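Local coordinates for neutral ceramidase (Pseudomonas aeruginosa, PDB 2ZWS), which hydrolyses the N-acyl linkage of ceramides to yield sphingosine and a free fatty acid, and also runs the reaction in reverse, using a bound zinc ion, at residues V238-S250 with R434-A446. Numbering follows the deposited sequence. Where two conformers were deposited one is given.
Sequences VAAFAQTNAGNLS and RHVVFNGYANAYA. With FMT (formic acid), chain D.
Gln243 lays its aliphatic part obliquely against the Tyr441 ring, with CB of Gln243 3.5 Å from CD2 of Tyr441, while the CB of Ala246 sits at the ring edge, 3.7 Å from the Tyr441 OH. The Gln243 amide plane is turned 46° from this ring. With CG anti to the carbonyl carbon (chi1 -65°) and the chain bent at chi2, the glutamine lays its methylenes along the CD2–CE2 side and sends NE2 to the carbonyls of Thr96 and Val203. At the Phe438 ring, the carbonyl O of Thr244 lies in plane at the edge, 4.0 Å from CD2.

That same oxygen accepts a bent hydrogen bond from the backbone N of Gly440, at 3.2 Å. Beside it the backbones come very close: CA of Thr244 lies 2.9 Å from the O of Phe438, a CA-H...O contact, and CG2 of Thr244 is 3.2 Å from that oxygen. A second CA-H...O contact runs from Asn439 CA to Gln243 O, at 3.6 Å. The loop after strand 238-242 thus crosses the end of strand 435-439 and the turn after it, the touching parts running 81° apart.

From here the chains lead to Ser250, the nucleophile by similarity, and to Tyr445, inferred to bind substrate. Glu411, a zinc ligand, is hydrogen-bonded to the hydroxyls of both Tyr441 and Tyr445, placing Tyr441, which carries one side of the contact, in the second shell of the zinc ion. Phe438 O is buried with no conventional hydrogen-bonding partner; the weak polarity of the Thr244 CA-H may partly compensate it. The bond that is certain, Gly440 N to Thr244 O, is bent, and packing and CA-H...O contacts supplement it beside the zinc site.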
loop_
_atom_site.group_PDB
_atom_site.type_symbol
_atom_site.label_atom_id
_atom_site.label_comp_id
_atom_site.label_asym_id
_atom_site.label_seq_id
_atom_site.Cartn_x
_atom_site.Cartn_y
_atom_site.Cartn_z
ATOM N N VAL A 238 -9.877 -4.852 12.767
ATOM C CA VAL A 238 -9.132 -4.565 11.537
ATOM C C VAL A 238 -9.629 -3.267 10.945
ATOM O O VAL A 238 -10.817 -3.124 10.621
ATOM C CB VAL A 238 -9.230 -5.712 10.512
ATOM C CG1 VAL A 238 -8.410 -5.389 9.244
ATOM C CG2 VAL A 238 -8.754 -7.043 11.153
ATOM N N ALA A 239 -8.705 -2.324 10.814
ATOM C CA ALA A 239 -8.987 -1.009 10.212
ATOM C C ALA A 239 -8.086 -0.800 9.013
ATOM O O ALA A 239 -6.870 -0.765 9.147
ATOM C CB ALA A 239 -8.723 0.104 11.199
ATOM N N ALA A 240 -8.698 -0.680 7.844
ATOM C CA ALA A 240 -7.951 -0.346 6.612
ATOM C C ALA A 240 -8.146 1.144 6.275
ATOM O O ALA A 240 -9.252 1.648 6.293
ATOM C CB ALA A 240 -8.413 -1.217 5.429
ATOM N N PHE A 241 -7.049 1.825 5.942
ATOM C CA PHE A 241 -7.108 3.156 5.382
ATOM C C PHE A 241 -6.669 3.058 3.933
ATOM O O PHE A 241 -5.468 2.836 3.641
ATOM C CB PHE A 241 -6.254 4.125 6.208
ATOM C CG PHE A 241 -6.934 4.519 7.470
ATOM C CD1 PHE A 241 -6.943 3.631 8.539
ATOM C CD2 PHE A 241 -7.623 5.733 7.577
ATOM C CE1 PHE A 241 -7.629 3.941 9.732
ATOM C CE2 PHE A 241 -8.297 6.052 8.775
ATOM C CZ PHE A 241 -8.317 5.146 9.827
ATOM N N ALA A 242 -7.656 3.186 3.045
ATOM C CA ALA A 242 -7.494 3.041 1.598
ATOM C C ALA A 242 -7.471 4.401 0.883
ATOM O O ALA A 242 -7.863 5.442 1.452
ATOM C CB ALA A 242 -8.621 2.196 1.018
ATOM N N GLN A 243 -6.974 4.383 -0.347
ATOM C CA GLN A 243 -6.916 5.578 -1.210
ATOM C C GLN A 243 -8.153 5.757 -2.078
ATOM O O GLN A 243 -8.880 4.799 -2.332
ATOM C CB GLN A 243 -5.709 5.495 -2.166
ATOM C CG GLN A 243 -4.377 5.528 -1.441
ATOM C CD GLN A 243 -3.992 6.906 -0.952
ATOM O OE1 GLN A 243 -4.741 7.904 -1.119
ATOM N NE2 GLN A 243 -2.790 6.992 -0.384
ATOM N N THR A 244 -8.385 6.990 -2.542
ATOM C CA THR A 244 -9.305 7.217 -3.673
ATOM C C THR A 244 -8.534 7.765 -4.884
ATOM O O THR A 244 -7.766 7.033 -5.507
ATOM C CB THR A 244 -10.555 8.066 -3.302
ATOM O OG1 THR A 244 -10.162 9.375 -2.880
ATOM C CG2 THR A 244 -11.331 7.395 -2.196
ATOM N N ASN A 245 -8.728 9.045 -5.197
ATOM C CA ASN A 245 -8.066 9.679 -6.313
ATOM C C ASN A 245 -7.023 10.637 -5.712
ATOM O O ASN A 245 -7.305 11.813 -5.454
ATOM C CB ASN A 245 -9.076 10.409 -7.243
ATOM C CG ASN A 245 -10.317 10.946 -6.502
ATOM O OD1 ASN A 245 -11.453 10.548 -6.806
ATOM N ND2 ASN A 245 -10.105 11.858 -5.552
ATOM N N ALA A 246 -5.813 10.124 -5.502
ATOM C CA ALA A 246 -4.753 10.860 -4.767
ATOM C C ALA A 246 -3.582 11.307 -5.648
ATOM O O ALA A 246 -2.553 11.765 -5.129
ATOM C CB ALA A 246 -4.235 9.987 -3.617
ATOM N N GLY A 247 -3.736 11.207 -6.967
ATOM C CA GLY A 247 -2.618 11.428 -7.876
ATOM C C GLY A 247 -1.920 12.765 -7.668
ATOM O O GLY A 247 -0.687 12.868 -7.815
ATOM N N ASN A 248 -2.697 13.803 -7.362
ATOM C CA ASN A 248 -2.115 15.132 -7.211
ATOM C C ASN A 248 -2.236 15.671 -5.784
ATOM O O ASN A 248 -2.202 16.882 -5.566
ATOM C CB ASN A 248 -2.680 16.150 -8.260
ATOM C CG ASN A 248 -4.221 16.199 -8.285
ATOM O OD1 ASN A 248 -4.893 15.404 -7.611
ATOM N ND2 ASN A 248 -4.782 17.159 -9.042
ATOM N N LEU A 249 -2.340 14.759 -4.805
ATOM C CA LEU A 249 -2.545 15.145 -3.407
ATOM C C LEU A 249 -1.423 14.650 -2.484
ATOM O O LEU A 249 -1.151 13.443 -2.401
ATOM C CB LEU A 249 -3.884 14.605 -2.892
ATOM C CG LEU A 249 -5.158 15.203 -3.480
ATOM C CD1 LEU A 249 -6.347 14.352 -3.061
ATOM C CD2 LEU A 249 -5.345 16.597 -2.931
ATOM N N SER A 250 -0.835 15.594 -1.766
ATOM C CA SER A 250 0.220 15.345 -0.787
ATOM C C SER A 250 -0.292 15.549 0.636
ATOM O O SER A 250 -1.298 16.252 0.866
ATOM C CB SER A 250 1.331 16.386 -0.965
ATOM O OG SER A 250 1.990 16.222 -2.199
ATOM N N ARG A 434 -26.403 4.510 -4.655
ATOM C CA ARG A 434 -26.456 5.851 -4.077
ATOM C C ARG A 434 -25.088 6.436 -3.730
ATOM O O ARG A 434 -24.968 7.620 -3.480
ATOM C CB ARG A 434 -27.358 5.849 -2.830
ATOM C CG ARG A 434 -28.820 5.388 -3.104
ATOM C CD ARG A 434 -29.559 6.400 -4.010
ATOM N NE ARG A 434 -30.888 5.948 -4.456
ATOM C CZ ARG A 434 -31.173 5.470 -5.672
ATOM N NH1 ARG A 434 -30.238 5.344 -6.618
ATOM N NH2 ARG A 434 -32.424 5.112 -5.955
ATOM N N HIS A 435 -24.070 5.585 -3.685
ATOM C CA HIS A 435 -22.723 6.052 -3.367
ATOM C C HIS A 435 -21.729 5.285 -4.216
ATOM O O HIS A 435 -21.823 4.061 -4.338
ATOM C CB HIS A 435 -22.399 5.842 -1.886
ATOM C CG HIS A 435 -23.367 6.508 -0.959
ATOM N ND1 HIS A 435 -23.397 7.874 -0.766
ATOM C CD2 HIS A 435 -24.348 5.999 -0.187
ATOM C CE1 HIS A 435 -24.353 8.175 0.097
ATOM N NE2 HIS A 435 -24.948 7.053 0.461
ATOM N N VAL A 436 -20.813 6.013 -4.839
ATOM C CA VAL A 436 -19.763 5.388 -5.649
ATOM C C VAL A 436 -18.423 5.753 -5.036
ATOM O O VAL A 436 -18.129 6.919 -4.850
ATOM C CB VAL A 436 -19.836 5.873 -7.108
ATOM C CG1 VAL A 436 -18.691 5.302 -7.936
ATOM C CG2 VAL A 436 -21.190 5.501 -7.721
ATOM N N VAL A 437 -17.662 4.739 -4.643
ATOM C CA VAL A 437 -16.348 4.962 -4.045
ATOM C C VAL A 437 -15.278 4.577 -5.075
ATOM O O VAL A 437 -15.317 3.474 -5.621
ATOM C CB VAL A 437 -16.150 4.109 -2.785
ATOM C CG1 VAL A 437 -14.730 4.285 -2.266
ATOM C CG2 VAL A 437 -17.138 4.533 -1.715
ATOM N N PHE A 438 -14.352 5.491 -5.344
ATOM C CA PHE A 438 -13.322 5.247 -6.335
ATOM C C PHE A 438 -12.038 4.847 -5.620
ATOM O O PHE A 438 -11.465 5.668 -4.938
ATOM C CB PHE A 438 -13.110 6.527 -7.146
ATOM C CG PHE A 438 -12.150 6.368 -8.277
ATOM C CD1 PHE A 438 -12.594 6.088 -9.558
ATOM C CD2 PHE A 438 -10.776 6.488 -8.054
ATOM C CE1 PHE A 438 -11.687 5.929 -10.620
ATOM C CE2 PHE A 438 -9.863 6.346 -9.110
ATOM C CZ PHE A 438 -10.323 6.054 -10.393
ATOM N N ASN A 439 -11.616 3.593 -5.736
ATOM C CA ASN A 439 -10.377 3.147 -5.100
ATOM C C ASN A 439 -9.280 2.993 -6.146
ATOM O O ASN A 439 -9.277 2.017 -6.881
ATOM C CB ASN A 439 -10.654 1.815 -4.366
ATOM C CG ASN A 439 -9.571 1.442 -3.348
ATOM O OD1 ASN A 439 -8.364 1.748 -3.515
ATOM N ND2 ASN A 439 -9.992 0.765 -2.302
ATOM N N GLY A 440 -8.382 3.979 -6.246
ATOM C CA GLY A 440 -7.178 3.909 -7.101
ATOM C C GLY A 440 -6.183 2.916 -6.509
ATOM O O GLY A 440 -6.419 2.357 -5.423
ATOM N N TYR A 441 -5.068 2.700 -7.202
ATOM C CA TYR A 441 -4.010 1.789 -6.733
ATOM C C TYR A 441 -4.529 0.359 -6.539
ATOM O O TYR A 441 -4.080 -0.344 -5.632
ATOM C CB TYR A 441 -3.384 2.264 -5.414
ATOM C CG TYR A 441 -2.971 3.718 -5.428
ATOM C CD1 TYR A 441 -1.706 4.092 -5.878
ATOM C CD2 TYR A 441 -3.857 4.721 -5.022
ATOM C CE1 TYR A 441 -1.316 5.456 -5.905
ATOM C CE2 TYR A 441 -3.500 6.071 -5.047
ATOM C CZ TYR A 441 -2.233 6.432 -5.501
ATOM O OH TYR A 441 -1.927 7.761 -5.518
ATOM N N ALA A 442 -5.450 -0.076 -7.397
ATOM C CA ALA A 442 -6.032 -1.432 -7.249
ATOM C C ALA A 442 -5.682 -2.370 -8.411
ATOM O O ALA A 442 -5.791 -1.978 -9.594
ATOM C CB ALA A 442 -7.557 -1.360 -7.098
ATOM N N ASN A 443 -5.261 -3.595 -8.062
ATOM C CA ASN A 443 -5.088 -4.721 -8.981
ATOM C C ASN A 443 -3.914 -4.664 -9.963
ATOM O O ASN A 443 -3.445 -5.723 -10.393
ATOM C CB ASN A 443 -6.384 -5.063 -9.729
ATOM C CG ASN A 443 -7.537 -5.425 -8.800
ATOM O OD1 ASN A 443 -8.702 -5.074 -9.090
ATOM N ND2 ASN A 443 -7.252 -6.161 -7.742
ATOM N N ALA A 444 -3.456 -3.466 -10.327
ATOM C CA ALA A 444 -2.216 -3.292 -11.106
ATOM C C ALA A 444 -1.759 -1.873 -10.877
ATOM O O ALA A 444 -2.427 -1.115 -10.155
ATOM C CB ALA A 444 -2.443 -3.563 -12.589
ATOM N N TYR A 445 -0.642 -1.504 -11.490
ATOM C CA TYR A 445 -0.193 -0.119 -11.394
ATOM C C TYR A 445 0.283 0.362 -12.737
ATOM O O TYR A 445 1.205 -0.200 -13.315
ATOM C CB TYR A 445 0.924 -0.009 -10.360
ATOM C CG TYR A 445 1.382 1.407 -10.190
ATOM C CD1 TYR A 445 0.662 2.320 -9.405
ATOM C CD2 TYR A 445 2.520 1.854 -10.857
ATOM C CE1 TYR A 445 1.093 3.665 -9.293
ATOM C CE2 TYR A 445 2.968 3.154 -10.721
ATOM C CZ TYR A 445 2.250 4.068 -9.955
ATOM O OH TYR A 445 2.682 5.356 -9.835
ATOM N N ALA A 446 -0.354 1.422 -13.234
ATOM C CA ALA A 446 -0.012 1.966 -14.555
ATOM C C ALA A 446 0.141 3.485 -14.433
ATOM O O ALA A 446 -0.408 4.250 -15.238
ATOM C CB ALA A 446 -1.085 1.570 -15.569
HETATM C C FMT D . 2.305 -3.295 -12.875
HETATM O O1 FMT D . 1.129 -3.507 -12.488
HETATM O O2 FMT D . 3.234 -4.128 -12.778
#